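E1 (Kluyveromyces marxianus, PDB 3VX6) activates the ubiquitin-like proteins ATG12 and ATG8 as an E1-like enzyme, for their conjugation to ATG5 and phosphatidylethanolamine in autophagy and cytoplasm-to-vacuole transport. Local coordinates at residues L84-I89 and K93-I98. Residues are numbered along the deposited sequence; the frame is centred on the assembly and turned at random.
Sequences LNFNTI and KNCNKI
Phe86 reaches across to Cys95 with the far end of its ring, and CZ lies 3.4 Å from Cys95 SG. The sulfur approaches obliquely, 4.5 Å from the ring centroid, in a sulfur-aromatic contact. Cys95 CB lies 3.4 Å from Phe86 CZ as well. With SG anti to the backbone N (chi1 166°), the small, polarisable thiol comes up to the ring's CZ and CE2 atoms. Leu84 CD2 packs over one face of that ring, offset toward its rim, and Ile126 of the neighbouring strand 123-130 touches it too. Were Phe86 an alanine, Cys95 SG would probably lose its aromatic partner and Leu84 CD2 the ring face it packs on. The second half of the contact is one helical turn: Lys93 N donates to Ile89 O at 2.7 Å, with an N-H...O angle of 158°. Beside this bond the extended Lys93 chain crosses the Ile89 side chain at a slant, Lys93 CE coming 3.3 Å from Ile89 CG1, so its methylenes supply apolar packing while the residue remains exposed. Ile89, branched and apolar, also packs on Phe128 and Tyr137. Thr88 is the N-cap of helix 89-94: its short hydroxyl side chain can accept a hydrogen bond from the amide of Leu91, which lacks a helical carbonyl partner. The whole is a strand-to-helix connection at the protein surface, in which this short helix turns the chain so that Cys95 comes back against the Phe86 ring.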
# COMPACT_ATOMS: atom_id res chain seq x y z
N LEU A 84 10.63 -10.36 -1.93
CA LEU A 84 11.08 -11.59 -1.33
C LEU A 84 11.18 -12.59 -2.48
O LEU A 84 10.24 -13.33 -2.75
CB LEU A 84 10.08 -12.10 -0.29
CG LEU A 84 10.60 -13.15 0.70
CD1 LEU A 84 9.46 -14.09 1.06
CD2 LEU A 84 11.75 -13.95 0.13
N ASN A 85 12.31 -12.59 -3.18
CA ASN A 85 12.49 -13.50 -4.29
C ASN A 85 12.96 -14.88 -3.83
O ASN A 85 14.10 -15.04 -3.38
CB ASN A 85 13.53 -12.95 -5.27
CG ASN A 85 13.73 -13.88 -6.46
OD1 ASN A 85 12.84 -14.03 -7.30
ND2 ASN A 85 14.90 -14.52 -6.54
N PHE A 86 12.08 -15.87 -3.95
CA PHE A 86 12.39 -17.24 -3.59
C PHE A 86 13.40 -17.83 -4.59
O PHE A 86 13.44 -17.43 -5.76
CB PHE A 86 11.12 -18.08 -3.56
CG PHE A 86 10.22 -17.73 -2.43
CD1 PHE A 86 10.58 -18.07 -1.12
CD2 PHE A 86 9.05 -17.01 -2.64
CE1 PHE A 86 9.79 -17.68 -0.05
CE2 PHE A 86 8.26 -16.62 -1.58
CZ PHE A 86 8.63 -16.96 -0.27
N ASN A 87 14.22 -18.76 -4.11
CA ASN A 87 15.24 -19.38 -4.94
C ASN A 87 14.75 -20.56 -5.74
O ASN A 87 15.37 -20.96 -6.72
CB ASN A 87 16.45 -19.78 -4.07
CG ASN A 87 16.04 -20.43 -2.75
OD1 ASN A 87 14.85 -20.48 -2.39
ND2 ASN A 87 17.03 -20.91 -2.00
N THR A 88 13.62 -21.14 -5.33
CA THR A 88 13.10 -22.28 -6.06
C THR A 88 11.61 -22.10 -6.28
O THR A 88 10.93 -21.45 -5.48
CB THR A 88 13.33 -23.62 -5.31
OG1 THR A 88 12.20 -23.92 -4.48
CG2 THR A 88 14.58 -23.53 -4.44
N ILE A 89 11.12 -22.67 -7.38
CA ILE A 89 9.70 -22.58 -7.73
C ILE A 89 8.84 -23.23 -6.65
O ILE A 89 7.74 -22.77 -6.37
CB ILE A 89 9.42 -23.28 -9.10
CG1 ILE A 89 7.99 -22.99 -9.56
CG2 ILE A 89 9.59 -24.78 -8.97
CD1 ILE A 89 7.78 -21.62 -10.13
N LYS A 93 5.99 -21.69 -4.63
CA LYS A 93 4.67 -22.29 -4.61
C LYS A 93 4.23 -22.66 -3.19
O LYS A 93 3.08 -22.47 -2.82
CB LYS A 93 4.62 -23.52 -5.51
CG LYS A 93 4.85 -23.18 -6.96
CD LYS A 93 4.59 -24.35 -7.88
CE LYS A 93 4.88 -23.94 -9.33
NZ LYS A 93 4.29 -24.86 -10.36
N ASN A 94 5.16 -23.18 -2.40
CA ASN A 94 4.84 -23.57 -1.04
C ASN A 94 4.82 -22.42 -0.04
O ASN A 94 4.28 -22.56 1.06
CB ASN A 94 5.81 -24.64 -0.55
CG ASN A 94 5.78 -25.88 -1.40
OD1 ASN A 94 4.73 -26.25 -1.94
ND2 ASN A 94 6.92 -26.54 -1.52
N CYS A 95 5.40 -21.28 -0.42
CA CYS A 95 5.40 -20.15 0.49
C CYS A 95 4.00 -19.97 1.05
O CYS A 95 3.06 -19.75 0.30
CB CYS A 95 5.81 -18.86 -0.22
SG CYS A 95 5.42 -17.39 0.77
N ASN A 96 3.86 -20.07 2.37
CA ASN A 96 2.55 -19.87 2.98
C ASN A 96 2.19 -18.40 2.75
O ASN A 96 2.47 -17.54 3.59
CB ASN A 96 2.61 -20.16 4.48
CG ASN A 96 1.24 -20.21 5.12
OD1 ASN A 96 0.40 -19.35 4.87
ND2 ASN A 96 1.02 -21.21 5.96
N LYS A 97 1.58 -18.12 1.60
CA LYS A 97 1.22 -16.75 1.25
C LYS A 97 0.36 -16.05 2.29
O LYS A 97 0.54 -14.87 2.53
CB LYS A 97 0.53 -16.69 -0.12
CG LYS A 97 1.46 -16.84 -1.31
CD LYS A 97 1.76 -18.30 -1.58
CE LYS A 97 2.82 -18.48 -2.64
NZ LYS A 97 2.97 -19.93 -2.97
N ILE A 98 -0.56 -16.79 2.92
CA ILE A 98 -1.43 -16.20 3.93
C ILE A 98 -0.69 -15.83 5.22
O ILE A 98 -0.92 -14.75 5.80
CB ILE A 98 -2.61 -17.15 4.25
CG1 ILE A 98 -3.03 -16.98 5.70
CG2 ILE A 98 -2.22 -18.58 3.95
CD1 ILE A 98 -4.13 -17.90 6.11